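Local coordinates for death domain of TUBE (Drosophila melanogaster, PDB 1D2Z), which binds the death domain of Pelle, the interaction through which Tube recruits this kinase to the plasma membrane and activates it in Toll signalling of dorsoventral polarity, at residues N8-R13 and N102-V107; Q116-S121 and A137-G142; K24-N29 and S86-M91; D16-R21 and L128-E133. All blocks are in the same frame, centred on the assembly; numbering follows the deposited sequence.

Contact 1 of 4, residues N8-R13 and N102-V107; sequences NTELRR and NERPTV
E10 and T106 face each other across a single backbone bridge, their CA atoms 4.0 Å apart, where two loops pass with end-to-end directions 112° apart. Two backbone bonds frame the pair: V107 N donates a hydrogen bond to T9 O at 2.9 Å, and L11 N reaches P105 O at 2.9 Å in a nearly straight bond (170°). A water joins P105 O to R12 N. L11 spreads its two methyl branches over different partners, L11 CD1 lying 4.0 Å from P105 CB and L11 CD2 4.0 Å from V107 CG2. E10, its chain extended beyond CG, slants across the stem of R104, with OE2 3.3 Å from R104 CB; the same oxygen shares a second water with R104 O. E10 OE1 takes the salt bridge from R12 NE at 3.0 Å, met from above the carboxylate plane. Over one face of the R12 guanidinium comes R104 NE, 3.7 Å from R12 CZ, the two planes being turned 54° apart. R104 NE is buried with no partner in the model, whereas R12 pairs with E10, which probably offsets the like charges. T106, the N-cap of helix 107-116, caps V109 N weakly through its hydroxyl, which also bonds to S49 OG. Such a bridge between loops, without a sheet, ties the lead-in to the first helix of this death-domain bundle to helix 107-116.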
loop_
_atom_site.group_PDB
_atom_site.type_symbol
_atom_site.label_atom_id
_atom_site.label_comp_id
_atom_site.label_asym_id
_atom_site.label_seq_id
_atom_site.Cartn_x
_atom_site.Cartn_y
_atom_site.Cartn_z
ATOM N N ASN B 8 -21.359 -2.681 3.896
ATOM C CA ASN B 8 -22.097 -3.908 3.619
ATOM C C ASN B 8 -22.233 -4.256 2.140
ATOM O O ASN B 8 -22.733 -5.324 1.796
ATOM C CB ASN B 8 -23.478 -3.838 4.269
ATOM C CG ASN B 8 -23.400 -3.647 5.767
ATOM O OD1 ASN B 8 -23.420 -2.520 6.260
ATOM N ND2 ASN B 8 -23.276 -4.748 6.499
ATOM N N THR B 9 -21.808 -3.350 1.268
ATOM C CA THR B 9 -21.877 -3.588 -0.170
ATOM C C THR B 9 -20.892 -4.690 -0.551
ATOM O O THR B 9 -19.711 -4.616 -0.212
ATOM C CB THR B 9 -21.509 -2.319 -0.947
ATOM O OG1 THR B 9 -22.404 -1.267 -0.574
ATOM C CG2 THR B 9 -21.582 -2.558 -2.454
ATOM N N GLU B 10 -21.382 -5.722 -1.228
ATOM C CA GLU B 10 -20.522 -6.821 -1.651
ATOM C C GLU B 10 -19.609 -6.353 -2.778
ATOM O O GLU B 10 -20.012 -5.541 -3.610
ATOM C CB GLU B 10 -21.361 -8.013 -2.099
ATOM C CG GLU B 10 -22.265 -8.557 -1.005
ATOM C CD GLU B 10 -23.089 -9.748 -1.455
ATOM O OE1 GLU B 10 -23.575 -9.741 -2.606
ATOM O OE2 GLU B 10 -23.253 -10.690 -0.652
ATOM N N LEU B 11 -18.374 -6.851 -2.786
ATOM C CA LEU B 11 -17.400 -6.463 -3.803
ATOM C C LEU B 11 -17.895 -6.713 -5.225
ATOM O O LEU B 11 -17.598 -5.935 -6.131
ATOM C CB LEU B 11 -16.057 -7.164 -3.570
ATOM C CG LEU B 11 -15.360 -6.851 -2.240
ATOM C CD1 LEU B 11 -13.997 -7.527 -2.201
ATOM C CD2 LEU B 11 -15.217 -5.345 -2.066
ATOM N N ARG B 12 -18.666 -7.779 -5.411
ATOM C CA ARG B 12 -19.207 -8.102 -6.732
ATOM C C ARG B 12 -20.238 -7.070 -7.200
ATOM O O ARG B 12 -20.539 -6.986 -8.389
ATOM C CB ARG B 12 -19.826 -9.503 -6.742
ATOM C CG ARG B 12 -20.966 -9.697 -5.768
ATOM C CD ARG B 12 -21.577 -11.076 -5.916
ATOM N NE ARG B 12 -22.515 -11.369 -4.838
ATOM C CZ ARG B 12 -23.610 -12.112 -4.968
ATOM N NH1 ARG B 12 -23.925 -12.648 -6.142
ATOM N NH2 ARG B 12 -24.384 -12.338 -3.913
ATOM N N ARG B 13 -20.760 -6.282 -6.261
ATOM C CA ARG B 13 -21.749 -5.251 -6.568
ATOM C C ARG B 13 -21.080 -3.922 -6.892
ATOM O O ARG B 13 -21.729 -2.997 -7.377
ATOM C CB ARG B 13 -22.713 -5.056 -5.394
ATOM C CG ARG B 13 -23.504 -6.293 -5.000
ATOM C CD ARG B 13 -24.398 -6.777 -6.120
ATOM N NE ARG B 13 -25.462 -7.646 -5.618
ATOM C CZ ARG B 13 -26.050 -8.603 -6.329
ATOM N NH1 ARG B 13 -25.680 -8.830 -7.584
ATOM N NH2 ARG B 13 -27.025 -9.323 -5.788
ATOM N N ASN B 102 -23.750 -15.717 3.325
ATOM C CA ASN B 102 -23.158 -14.499 3.866
ATOM C C ASN B 102 -21.644 -14.677 3.926
ATOM O O ASN B 102 -21.009 -14.393 4.945
ATOM C CB ASN B 102 -23.720 -14.208 5.262
ATOM C CG ASN B 102 -25.221 -13.960 5.248
ATOM O OD1 ASN B 102 -25.684 -12.895 4.831
ATOM N ND2 ASN B 102 -25.987 -14.945 5.706
ATOM N N GLU B 103 -21.081 -15.165 2.825
ATOM C CA GLU B 103 -19.649 -15.400 2.726
ATOM C C GLU B 103 -19.014 -14.494 1.671
ATOM O O GLU B 103 -17.796 -14.319 1.650
ATOM C CB GLU B 103 -19.388 -16.875 2.410
ATOM C CG GLU B 103 -17.920 -17.299 2.430
ATOM C CD GLU B 103 -17.295 -17.299 3.813
ATOM O OE1 GLU B 103 -18.032 -17.405 4.818
ATOM O OE2 GLU B 103 -16.052 -17.211 3.891
ATOM N N ARG B 104 -19.846 -13.907 0.813
ATOM C CA ARG B 104 -19.378 -13.001 -0.238
ATOM C C ARG B 104 -18.738 -11.776 0.407
ATOM O O ARG B 104 -19.401 -11.035 1.132
ATOM C CB ARG B 104 -20.550 -12.540 -1.105
ATOM C CG ARG B 104 -21.295 -13.641 -1.832
ATOM C CD ARG B 104 -20.544 -14.096 -3.066
ATOM N NE ARG B 104 -21.396 -14.893 -3.947
ATOM C CZ ARG B 104 -21.752 -16.151 -3.714
ATOM N NH1 ARG B 104 -21.330 -16.776 -2.622
ATOM N NH2 ARG B 104 -22.538 -16.787 -4.571
ATOM N N PRO B 105 -17.451 -11.524 0.119
ATOM C CA PRO B 105 -16.741 -10.376 0.691
ATOM C C PRO B 105 -17.366 -9.018 0.387
ATOM O O PRO B 105 -17.928 -8.802 -0.686
ATOM C CB PRO B 105 -15.346 -10.508 0.089
ATOM C CG PRO B 105 -15.602 -11.197 -1.217
ATOM C CD PRO B 105 -16.583 -12.256 -0.819
ATOM N N THR B 106 -17.236 -8.105 1.346
ATOM C CA THR B 106 -17.774 -6.755 1.237
ATOM C C THR B 106 -16.675 -5.698 1.326
ATOM O O THR B 106 -15.534 -6.002 1.679
ATOM C CB THR B 106 -18.781 -6.484 2.370
ATOM O OG1 THR B 106 -18.151 -6.746 3.631
ATOM C CG2 THR B 106 -20.024 -7.371 2.222
ATOM N N VAL B 107 -17.046 -4.452 1.033
ATOM C CA VAL B 107 -16.135 -3.315 1.084
ATOM C C VAL B 107 -15.573 -3.104 2.496
ATOM O O VAL B 107 -14.413 -2.712 2.655
ATOM C CB VAL B 107 -16.841 -2.010 0.628
ATOM C CG1 VAL B 107 -15.937 -0.801 0.853
ATOM C CG2 VAL B 107 -17.228 -2.101 -0.849
HETATM O O HOH W 1 -21.910 -10.450 2.230
HETATM O O HOH W 2 -18.610 -10.000 -3.250
#

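Contact 2 of 4, residues Q116-S121 and A137-G142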
loop_
_atom_site.group_PDB
_atom_site.type_symbol
_atom_site.label_atom_id
_atom_site.label_comp_id
_atom_site.label_asym_id
_atom_site.label_seq_id
_atom_site.Cartn_x
_atom_site.Cartn_y
_atom_site.Cartn_z
ATOM N N GLN B 116 -5.026 -4.437 8.031
ATOM C CA GLN B 116 -4.280 -5.497 8.717
ATOM C C GLN B 116 -2.964 -5.822 7.997
ATOM O O GLN B 116 -1.953 -6.114 8.640
ATOM C CB GLN B 116 -5.139 -6.767 8.827
ATOM C CG GLN B 116 -4.388 -8.010 9.339
ATOM C CD GLN B 116 -3.910 -7.869 10.775
ATOM O OE1 GLN B 116 -4.530 -7.176 11.593
ATOM N NE2 GLN B 116 -2.811 -8.544 11.097
ATOM N N ALA B 117 -2.980 -5.772 6.667
ATOM C CA ALA B 117 -1.780 -6.055 5.876
ATOM C C ALA B 117 -0.945 -4.799 5.572
ATOM O O ALA B 117 0.034 -4.860 4.821
ATOM C CB ALA B 117 -2.167 -6.759 4.577
ATOM N N GLU B 118 -1.345 -3.672 6.155
ATOM C CA GLU B 118 -0.671 -2.382 5.971
ATOM C C GLU B 118 -0.621 -1.892 4.523
ATOM O O GLU B 118 0.320 -1.198 4.119
ATOM C CB GLU B 118 0.737 -2.397 6.581
ATOM C CG GLU B 118 0.744 -2.708 8.076
ATOM C CD GLU B 118 2.061 -2.375 8.770
ATOM O OE1 GLU B 118 3.143 -2.530 8.162
ATOM O OE2 GLU B 118 2.008 -1.966 9.944
ATOM N N LEU B 119 -1.646 -2.257 3.755
ATOM C CA LEU B 119 -1.772 -1.852 2.354
ATOM C C LEU B 119 -2.534 -0.525 2.398
ATOM O O LEU B 119 -3.691 -0.427 1.972
ATOM C CB LEU B 119 -2.549 -2.924 1.574
ATOM C CG LEU B 119 -1.964 -4.348 1.696
ATOM C CD1 LEU B 119 -2.806 -5.349 0.902
ATOM C CD2 LEU B 119 -0.509 -4.377 1.213
ATOM N N PHE B 120 -1.864 0.496 2.932
ATOM C CA PHE B 120 -2.465 1.811 3.108
ATOM C C PHE B 120 -2.869 2.586 1.871
ATOM O O PHE B 120 -3.832 3.348 1.916
ATOM C CB PHE B 120 -1.630 2.656 4.071
ATOM C CG PHE B 120 -1.710 2.177 5.496
ATOM C CD1 PHE B 120 -2.891 2.314 6.219
ATOM C CD2 PHE B 120 -0.631 1.536 6.090
ATOM C CE1 PHE B 120 -2.998 1.813 7.521
ATOM C CE2 PHE B 120 -0.726 1.031 7.389
ATOM C CZ PHE B 120 -1.910 1.169 8.104
ATOM N N SER B 121 -2.166 2.390 0.761
ATOM C CA SER B 121 -2.527 3.076 -0.479
ATOM C C SER B 121 -3.896 2.577 -0.931
ATOM O O SER B 121 -4.758 3.358 -1.340
ATOM C CB SER B 121 -1.500 2.799 -1.568
ATOM O OG SER B 121 -0.720 3.944 -1.814
ATOM N N ALA B 137 -6.287 5.135 10.496
ATOM C CA ALA B 137 -5.144 5.530 11.318
ATOM C C ALA B 137 -3.923 4.653 11.028
ATOM O O ALA B 137 -4.052 3.481 10.666
ATOM C CB ALA B 137 -5.512 5.450 12.804
ATOM N N ARG B 138 -2.740 5.239 11.177
ATOM C CA ARG B 138 -1.485 4.540 10.948
ATOM C C ARG B 138 -0.892 4.034 12.260
ATOM O O ARG B 138 -1.199 4.556 13.333
ATOM C CB ARG B 138 -0.472 5.491 10.298
ATOM C CG ARG B 138 -0.926 6.095 8.980
ATOM C CD ARG B 138 -1.243 5.002 7.985
ATOM N NE ARG B 138 -1.567 5.541 6.673
ATOM C CZ ARG B 138 -0.681 5.723 5.701
ATOM N NH1 ARG B 138 0.600 5.409 5.891
ATOM N NH2 ARG B 138 -1.084 6.210 4.531
ATOM N N PRO B 139 -0.056 2.985 12.193
ATOM C CA PRO B 139 0.574 2.443 13.404
ATOM C C PRO B 139 1.624 3.462 13.861
ATOM O O PRO B 139 1.952 4.391 13.111
ATOM C CB PRO B 139 1.256 1.168 12.897
ATOM C CG PRO B 139 0.460 0.796 11.680
ATOM C CD PRO B 139 0.226 2.126 11.031
ATOM N N VAL B 140 2.141 3.300 15.078
ATOM C CA VAL B 140 3.158 4.219 15.596
ATOM C C VAL B 140 4.547 3.839 15.105
ATOM O O VAL B 140 5.404 4.699 14.919
ATOM C CB VAL B 140 3.174 4.286 17.156
ATOM C CG1 VAL B 140 1.897 4.927 17.669
ATOM C CG2 VAL B 140 3.364 2.903 17.760
ATOM N N ASP B 141 4.761 2.545 14.892
ATOM C CA ASP B 141 6.046 2.043 14.428
ATOM C C ASP B 141 5.903 1.279 13.119
ATOM O O ASP B 141 4.799 0.881 12.729
ATOM C CB ASP B 141 6.677 1.122 15.483
ATOM C CG ASP B 141 7.033 1.854 16.770
ATOM O OD1 ASP B 141 7.765 2.869 16.704
ATOM O OD2 ASP B 141 6.594 1.404 17.853
ATOM N N GLY B 142 7.034 1.061 12.455
ATOM C CA GLY B 142 7.029 0.332 11.205
ATOM C C GLY B 142 6.957 1.205 9.965
ATOM O O GLY B 142 6.822 2.427 10.058
HETATM O O HOH W 3 3.811 0.283 10.094
#
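R138 lies flat on the F120 ring, an unusual pairing of a charged group with an aromatic one: guanidinium and ring stack with planes only 9° apart and centres 4.3 Å from each other. The overlap is offset. It is R138 CD that sits over the middle of the F120 ring, 3.6 Å from its centroid in a CH-pi contact, whereas the guanidinium has slid on toward the root of the phenylalanine, bringing R138 CZ within 3.6 Å of F120 CB. A bend at chi2 (-58°) in the arginine folds its chain back along the ring. P139 follows at the far end of the ring, its CD 3.7 Å from F120 CZ. F120 opens helix 120-130 of the death-domain bundle, directly after the N-cap residue L119, and E118, at positive phi, is the C-prime residue of the Schellman motif that ends helix 107-116; the tail beyond the last helix thus folds back on the turn between two helices. E118 swings its carboxylate toward that tail, where OE2 meets P139 CG at 3.6 Å and shares a water with D141 O. While the flat face of R138 rests on F120, its NH1 and NH2 are held elsewhere: NH2 pairs with D124, and NH1 bonds to G144 O and to the carbonyl oxygen of Y73 of the Pelle death domain. Beside it, S121 OG bonds to G71 O of the same Pelle chain.

Contact 3 of 4, residues K24-N29 and S86-M91; sequences KILDEN and SKSQMM
K24 curls its chain back over its own helix to reach D27, NZ lying 3.0 Å from D27 OD2 in a salt bridge on the anti side of that oxygen. L26 follows, packed against the second segment through its CB, which is 3.1 Å from S88 OG; farther out its CD1 comes near the methyl of M91. D27 then carries the polar core of the contact. D27 OD2 accepts through its syn lone pair from S86 OG, 2.7 Å away, which chi1 of 172° turns to face it. D27 OD1 takes two bonds from one residue: S88 N, 2.9 Å away, uses the syn lone pair, and S88 OG, at 2.8 Å, arrives from above the carboxylate plane. With both oxygens gripped, the carboxylate is fixed in rotation, and its charge at the N-terminal end of helix 87-96 should be favoured by the helix dipole. S86, the N-cap of that helix, donates to D27 while accepting from Q89 N, so its hydroxyl couples the cap to the aspartate. The D27 end of segment 24-29 thus meets the start of helix 87-96. W32, L35 and M36 of helix 31-38 cover S88 and M91, helix 120-130 lies against I25 and L26, and K87 reaches D75 on helix 68-80.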
loop_
_atom_site.group_PDB
_atom_site.type_symbol
_atom_site.label_atom_id
_atom_site.label_comp_id
_atom_site.label_asym_id
_atom_site.label_seq_id
_atom_site.Cartn_x
_atom_site.Cartn_y
_atom_site.Cartn_z
ATOM N N LYS B 24 -5.234 -1.866 -9.753
ATOM C CA LYS B 24 -3.961 -1.287 -10.180
ATOM C C LYS B 24 -3.096 -0.876 -8.991
ATOM O O LYS B 24 -1.865 -0.954 -9.041
ATOM C CB LYS B 24 -4.180 -0.103 -11.126
ATOM C CG LYS B 24 -4.789 -0.505 -12.471
ATOM C CD LYS B 24 -4.112 -1.763 -13.046
ATOM C CE LYS B 24 -2.640 -1.542 -13.384
ATOM N NZ LYS B 24 -1.943 -2.846 -13.621
ATOM N N ILE B 25 -3.749 -0.461 -7.914
ATOM C CA ILE B 25 -3.043 -0.074 -6.699
ATOM C C ILE B 25 -2.425 -1.332 -6.080
ATOM O O ILE B 25 -1.238 -1.355 -5.750
ATOM C CB ILE B 25 -4.008 0.607 -5.706
ATOM C CG1 ILE B 25 -4.555 1.895 -6.334
ATOM C CG2 ILE B 25 -3.299 0.898 -4.378
ATOM C CD1 ILE B 25 -5.540 2.631 -5.475
ATOM N N LEU B 26 -3.222 -2.393 -5.986
ATOM C CA LEU B 26 -2.760 -3.657 -5.417
ATOM C C LEU B 26 -1.742 -4.382 -6.294
ATOM O O LEU B 26 -1.022 -5.255 -5.809
ATOM C CB LEU B 26 -3.948 -4.579 -5.118
ATOM C CG LEU B 26 -4.855 -4.168 -3.954
ATOM C CD1 LEU B 26 -6.124 -5.014 -3.944
ATOM C CD2 LEU B 26 -4.099 -4.303 -2.637
ATOM N N ASP B 27 -1.705 -4.049 -7.587
ATOM C CA ASP B 27 -0.747 -4.672 -8.498
ATOM C C ASP B 27 0.672 -4.228 -8.164
ATOM O O ASP B 27 1.622 -4.981 -8.362
ATOM C CB ASP B 27 -1.055 -4.333 -9.961
ATOM C CG ASP B 27 -2.188 -5.165 -10.530
ATOM O OD1 ASP B 27 -2.377 -6.316 -10.079
ATOM O OD2 ASP B 27 -2.885 -4.670 -11.439
ATOM N N GLU B 28 0.812 -3.002 -7.664
ATOM C CA GLU B 28 2.124 -2.477 -7.299
ATOM C C GLU B 28 2.744 -3.295 -6.171
ATOM O O GLU B 28 2.082 -3.611 -5.181
ATOM C CB GLU B 28 2.027 -1.011 -6.876
ATOM C CG GLU B 28 1.666 -0.063 -8.009
ATOM C CD GLU B 28 1.812 1.403 -7.627
ATOM O OE1 GLU B 28 2.735 1.746 -6.847
ATOM O OE2 GLU B 28 1.007 2.217 -8.127
ATOM N N ASN B 29 4.007 -3.671 -6.359
ATOM C CA ASN B 29 4.760 -4.451 -5.379
ATOM C C ASN B 29 4.060 -5.779 -5.063
ATOM O O ASN B 29 4.251 -6.361 -3.993
ATOM C CB ASN B 29 5.000 -3.617 -4.107
ATOM C CG ASN B 29 5.717 -2.290 -4.395
ATOM O OD1 ASN B 29 6.794 -2.273 -4.997
ATOM N ND2 ASN B 29 5.115 -1.175 -3.966
ATOM N N SER B 86 -3.521 -7.398 -15.168
ATOM C CA SER B 86 -3.676 -7.187 -13.733
ATOM C C SER B 86 -3.969 -8.451 -12.921
ATOM O O SER B 86 -5.059 -9.014 -13.000
ATOM C CB SER B 86 -4.771 -6.148 -13.470
ATOM O OG SER B 86 -5.069 -6.061 -12.082
ATOM N N LYS B 87 -2.998 -8.874 -12.117
ATOM C CA LYS B 87 -3.172 -10.057 -11.276
ATOM C C LYS B 87 -4.154 -9.794 -10.127
ATOM O O LYS B 87 -4.863 -10.704 -9.695
ATOM C CB LYS B 87 -1.821 -10.533 -10.738
ATOM C CG LYS B 87 -0.870 -11.029 -11.832
ATOM C CD LYS B 87 0.465 -11.508 -11.266
ATOM C CE LYS B 87 1.336 -12.113 -12.363
ATOM N NZ LYS B 87 2.646 -12.616 -11.856
ATOM N N SER B 88 -4.195 -8.546 -9.649
ATOM C CA SER B 88 -5.105 -8.151 -8.569
ATOM C C SER B 88 -6.545 -8.270 -9.046
ATOM O O SER B 88 -7.426 -8.659 -8.286
ATOM C CB SER B 88 -4.846 -6.704 -8.128
ATOM O OG SER B 88 -3.560 -6.545 -7.548
ATOM N N GLN B 89 -6.777 -7.901 -10.303
ATOM C CA GLN B 89 -8.107 -7.974 -10.903
ATOM C C GLN B 89 -8.576 -9.430 -10.900
ATOM O O GLN B 89 -9.704 -9.731 -10.501
ATOM C CB GLN B 89 -8.059 -7.430 -12.330
ATOM C CG GLN B 89 -9.384 -7.417 -13.071
ATOM C CD GLN B 89 -9.300 -6.637 -14.368
ATOM O OE1 GLN B 89 -9.998 -5.639 -14.551
ATOM N NE2 GLN B 89 -8.432 -7.080 -15.272
ATOM N N MET B 90 -7.688 -10.335 -11.307
ATOM C CA MET B 90 -8.018 -11.757 -11.326
ATOM C C MET B 90 -8.253 -12.266 -9.911
ATOM O O MET B 90 -9.149 -13.077 -9.681
ATOM C CB MET B 90 -6.912 -12.566 -12.002
ATOM C CG MET B 90 -6.830 -12.350 -13.504
ATOM S SD MET B 90 -5.488 -13.277 -14.269
ATOM C CE MET B 90 -5.692 -14.834 -13.483
ATOM N N MET B 91 -7.460 -11.769 -8.963
ATOM C CA MET B 91 -7.597 -12.171 -7.567
ATOM C C MET B 91 -8.973 -11.777 -7.028
ATOM O O MET B 91 -9.651 -12.582 -6.397
ATOM C CB MET B 91 -6.492 -11.529 -6.716
ATOM C CG MET B 91 -6.556 -11.855 -5.230
ATOM S SD MET B 91 -7.670 -10.784 -4.292
ATOM C CE MET B 91 -6.685 -9.324 -4.181
HETATM O O HOH W 4 -0.469 -7.621 -12.061
#

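Contact 4 of 4, residues D16-R21 and L128-E133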
loop_
_atom_site.group_PDB
_atom_site.type_symbol
_atom_site.label_atom_id
_atom_site.label_comp_id
_atom_site.label_asym_id
_atom_site.label_seq_id
_atom_site.Cartn_x
_atom_site.Cartn_y
_atom_site.Cartn_z
ATOM N N ASP B 16 -17.361 -2.376 -11.846
ATOM C CA ASP B 16 -16.146 -2.989 -12.376
ATOM C C ASP B 16 -14.964 -2.035 -12.516
ATOM O O ASP B 16 -13.833 -2.405 -12.202
ATOM C CB ASP B 16 -16.425 -3.674 -13.714
ATOM C CG ASP B 16 -15.332 -4.651 -14.105
ATOM O OD1 ASP B 16 -15.022 -5.539 -13.288
ATOM O OD2 ASP B 16 -14.787 -4.534 -15.223
ATOM N N ASN B 17 -15.227 -0.815 -12.980
ATOM C CA ASN B 17 -14.181 0.189 -13.156
ATOM C C ASN B 17 -13.603 0.645 -11.813
ATOM O O ASN B 17 -12.434 1.032 -11.732
ATOM C CB ASN B 17 -14.723 1.397 -13.934
ATOM C CG ASN B 17 -13.649 2.437 -14.235
ATOM O OD1 ASN B 17 -13.769 3.604 -13.848
ATOM N ND2 ASN B 17 -12.595 2.019 -14.936
ATOM N N ASP B 18 -14.427 0.634 -10.770
ATOM C CA ASP B 18 -13.960 1.033 -9.448
ATOM C C ASP B 18 -13.027 -0.038 -8.890
ATOM O O ASP B 18 -11.980 0.277 -8.320
ATOM C CB ASP B 18 -15.136 1.286 -8.499
ATOM C CG ASP B 18 -15.770 2.648 -8.709
ATOM O OD1 ASP B 18 -15.045 3.602 -9.073
ATOM O OD2 ASP B 18 -16.992 2.770 -8.497
ATOM N N ILE B 19 -13.409 -1.299 -9.072
ATOM C CA ILE B 19 -12.589 -2.417 -8.618
ATOM C C ILE B 19 -11.269 -2.380 -9.385
ATOM O O ILE B 19 -10.214 -2.652 -8.821
ATOM C CB ILE B 19 -13.276 -3.779 -8.869
ATOM C CG1 ILE B 19 -14.481 -3.954 -7.938
ATOM C CG2 ILE B 19 -12.287 -4.919 -8.656
ATOM C CD1 ILE B 19 -14.128 -3.966 -6.454
ATOM N N TYR B 20 -11.334 -1.988 -10.656
ATOM C CA TYR B 20 -10.139 -1.921 -11.488
ATOM C C TYR B 20 -9.131 -0.897 -10.973
ATOM O O TYR B 20 -7.924 -1.137 -11.023
ATOM C CB TYR B 20 -10.496 -1.616 -12.944
ATOM C CG TYR B 20 -9.295 -1.625 -13.864
ATOM C CD1 TYR B 20 -8.580 -2.802 -14.089
ATOM C CD2 TYR B 20 -8.851 -0.455 -14.479
ATOM C CE1 TYR B 20 -7.450 -2.814 -14.897
ATOM C CE2 TYR B 20 -7.718 -0.455 -15.291
ATOM C CZ TYR B 20 -7.026 -1.641 -15.495
ATOM O OH TYR B 20 -5.903 -1.660 -16.286
ATOM N N ARG B 21 -9.622 0.254 -10.516
ATOM C CA ARG B 21 -8.731 1.282 -9.988
ATOM C C ARG B 21 -8.047 0.745 -8.733
ATOM O O ARG B 21 -6.849 0.939 -8.541
ATOM C CB ARG B 21 -9.495 2.580 -9.710
ATOM C CG ARG B 21 -9.983 3.258 -10.990
ATOM C CD ARG B 21 -10.449 4.680 -10.749
ATOM N NE ARG B 21 -11.663 4.728 -9.944
ATOM C CZ ARG B 21 -12.051 5.784 -9.235
ATOM N NH1 ARG B 21 -11.316 6.893 -9.223
ATOM N NH2 ARG B 21 -13.179 5.732 -8.541
ATOM N N LEU B 128 -11.703 6.669 1.176
ATOM C CA LEU B 128 -12.107 7.918 0.545
ATOM C C LEU B 128 -13.073 7.746 -0.627
ATOM O O LEU B 128 -14.235 8.154 -0.551
ATOM C CB LEU B 128 -10.870 8.691 0.085
ATOM C CG LEU B 128 -9.937 9.188 1.190
ATOM C CD1 LEU B 128 -8.630 9.692 0.597
ATOM C CD2 LEU B 128 -10.633 10.285 1.982
ATOM N N ASP B 129 -12.595 7.105 -1.688
ATOM C CA ASP B 129 -13.379 6.901 -2.901
ATOM C C ASP B 129 -14.646 6.051 -2.766
ATOM O O ASP B 129 -15.693 6.419 -3.293
ATOM C CB ASP B 129 -12.481 6.335 -4.007
ATOM C CG ASP B 129 -13.102 6.454 -5.387
ATOM O OD1 ASP B 129 -13.849 5.536 -5.789
ATOM O OD2 ASP B 129 -12.829 7.460 -6.073
ATOM N N PHE B 130 -14.553 4.914 -2.081
ATOM C CA PHE B 130 -15.708 4.026 -1.918
ATOM C C PHE B 130 -16.671 4.398 -0.790
ATOM O O PHE B 130 -17.891 4.370 -0.971
ATOM C CB PHE B 130 -15.257 2.579 -1.683
ATOM C CG PHE B 130 -14.649 1.904 -2.883
ATOM C CD1 PHE B 130 -14.217 2.632 -3.986
ATOM C CD2 PHE B 130 -14.483 0.522 -2.891
ATOM C CE1 PHE B 130 -13.627 1.995 -5.075
ATOM C CE2 PHE B 130 -13.892 -0.127 -3.977
ATOM C CZ PHE B 130 -13.464 0.612 -5.069
ATOM N N LEU B 131 -16.120 4.719 0.378
ATOM C CA LEU B 131 -16.930 5.025 1.554
ATOM C C LEU B 131 -17.074 6.492 1.936
ATOM O O LEU B 131 -17.872 6.819 2.816
ATOM C CB LEU B 131 -16.383 4.252 2.757
ATOM C CG LEU B 131 -16.350 2.727 2.655
ATOM C CD1 LEU B 131 -15.468 2.148 3.751
ATOM C CD2 LEU B 131 -17.765 2.177 2.745
ATOM N N ASN B 132 -16.297 7.363 1.297
ATOM C CA ASN B 132 -16.306 8.797 1.586
ATOM C C ASN B 132 -15.883 9.069 3.036
ATOM O O ASN B 132 -16.155 10.140 3.587
ATOM C CB ASN B 132 -17.689 9.401 1.303
ATOM C CG ASN B 132 -17.655 10.918 1.156
ATOM O OD1 ASN B 132 -18.698 11.577 1.202
ATOM N ND2 ASN B 132 -16.460 11.475 0.963
ATOM N N GLU B 133 -15.235 8.085 3.656
ATOM C CA GLU B 133 -14.761 8.213 5.030
ATOM C C GLU B 133 -13.327 8.713 5.035
ATOM O O GLU B 133 -12.682 8.761 3.992
ATOM C CB GLU B 133 -14.812 6.866 5.746
ATOM C CG GLU B 133 -16.209 6.303 5.951
ATOM C CD GLU B 133 -16.204 4.970 6.679
ATOM O OE1 GLU B 133 -15.109 4.454 7.001
ATOM O OE2 GLU B 133 -17.304 4.434 6.928
#
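Bent at chi3 (-68°), the R21 side chain turns its NH2 toward D129; with chi1 near -164°, D129 CG points away from its backbone N and carries the carboxylate to R21 from the neighbouring helix. R21 NH2 meets D129 OD1 at 2.8 Å in a salt bridge, the guanidinium and carboxylate planes standing steeply at 75°. The same NH2 of R21 donates in its own plane to D18 OD1, 2.9 Å away and one helical turn back. Next to the charges F130 pushes its ring end against helix 16-27: CE1 lies 3.8 Å from D18 CB, and D18 O sits at the ring edge, 3.6 Å from CZ. Y5 meets F130 edge-to-face and bonds through its hydroxyl to D18 OD2. Two carboxylates are thereby brought close, D18 OD1 and D129 OD1 being 4.0 Å apart. R21 bridges them and K4 pairs with D129, so the network probably keeps both acids ionised beside an apolar ring.

Overall arrangement
Contact 4 is the buried one, contacts 1 and 3 are partly buried, and contact 2 lies at the surface, where Pelle reaches it; Pelle also touches the N29 end of contact 3. Helix 16-27 serves both contacts 3 and 4, and helix 120-130 both 2 and 4, so contact 4 shares an element with contacts 2 and 3. Contact 1 touches contact 4 through V107 packed on L131 and F130, and lies across the chain's centre from contact 2. The chemistry of the four differs with place: backbone bonds join two loops in contact 1, hydroxyls and a helix start grip one carboxylate in contact 3, ion pairs border an aromatic ring in contact 4, and an arginine stacked flat on a ring marks contact 2.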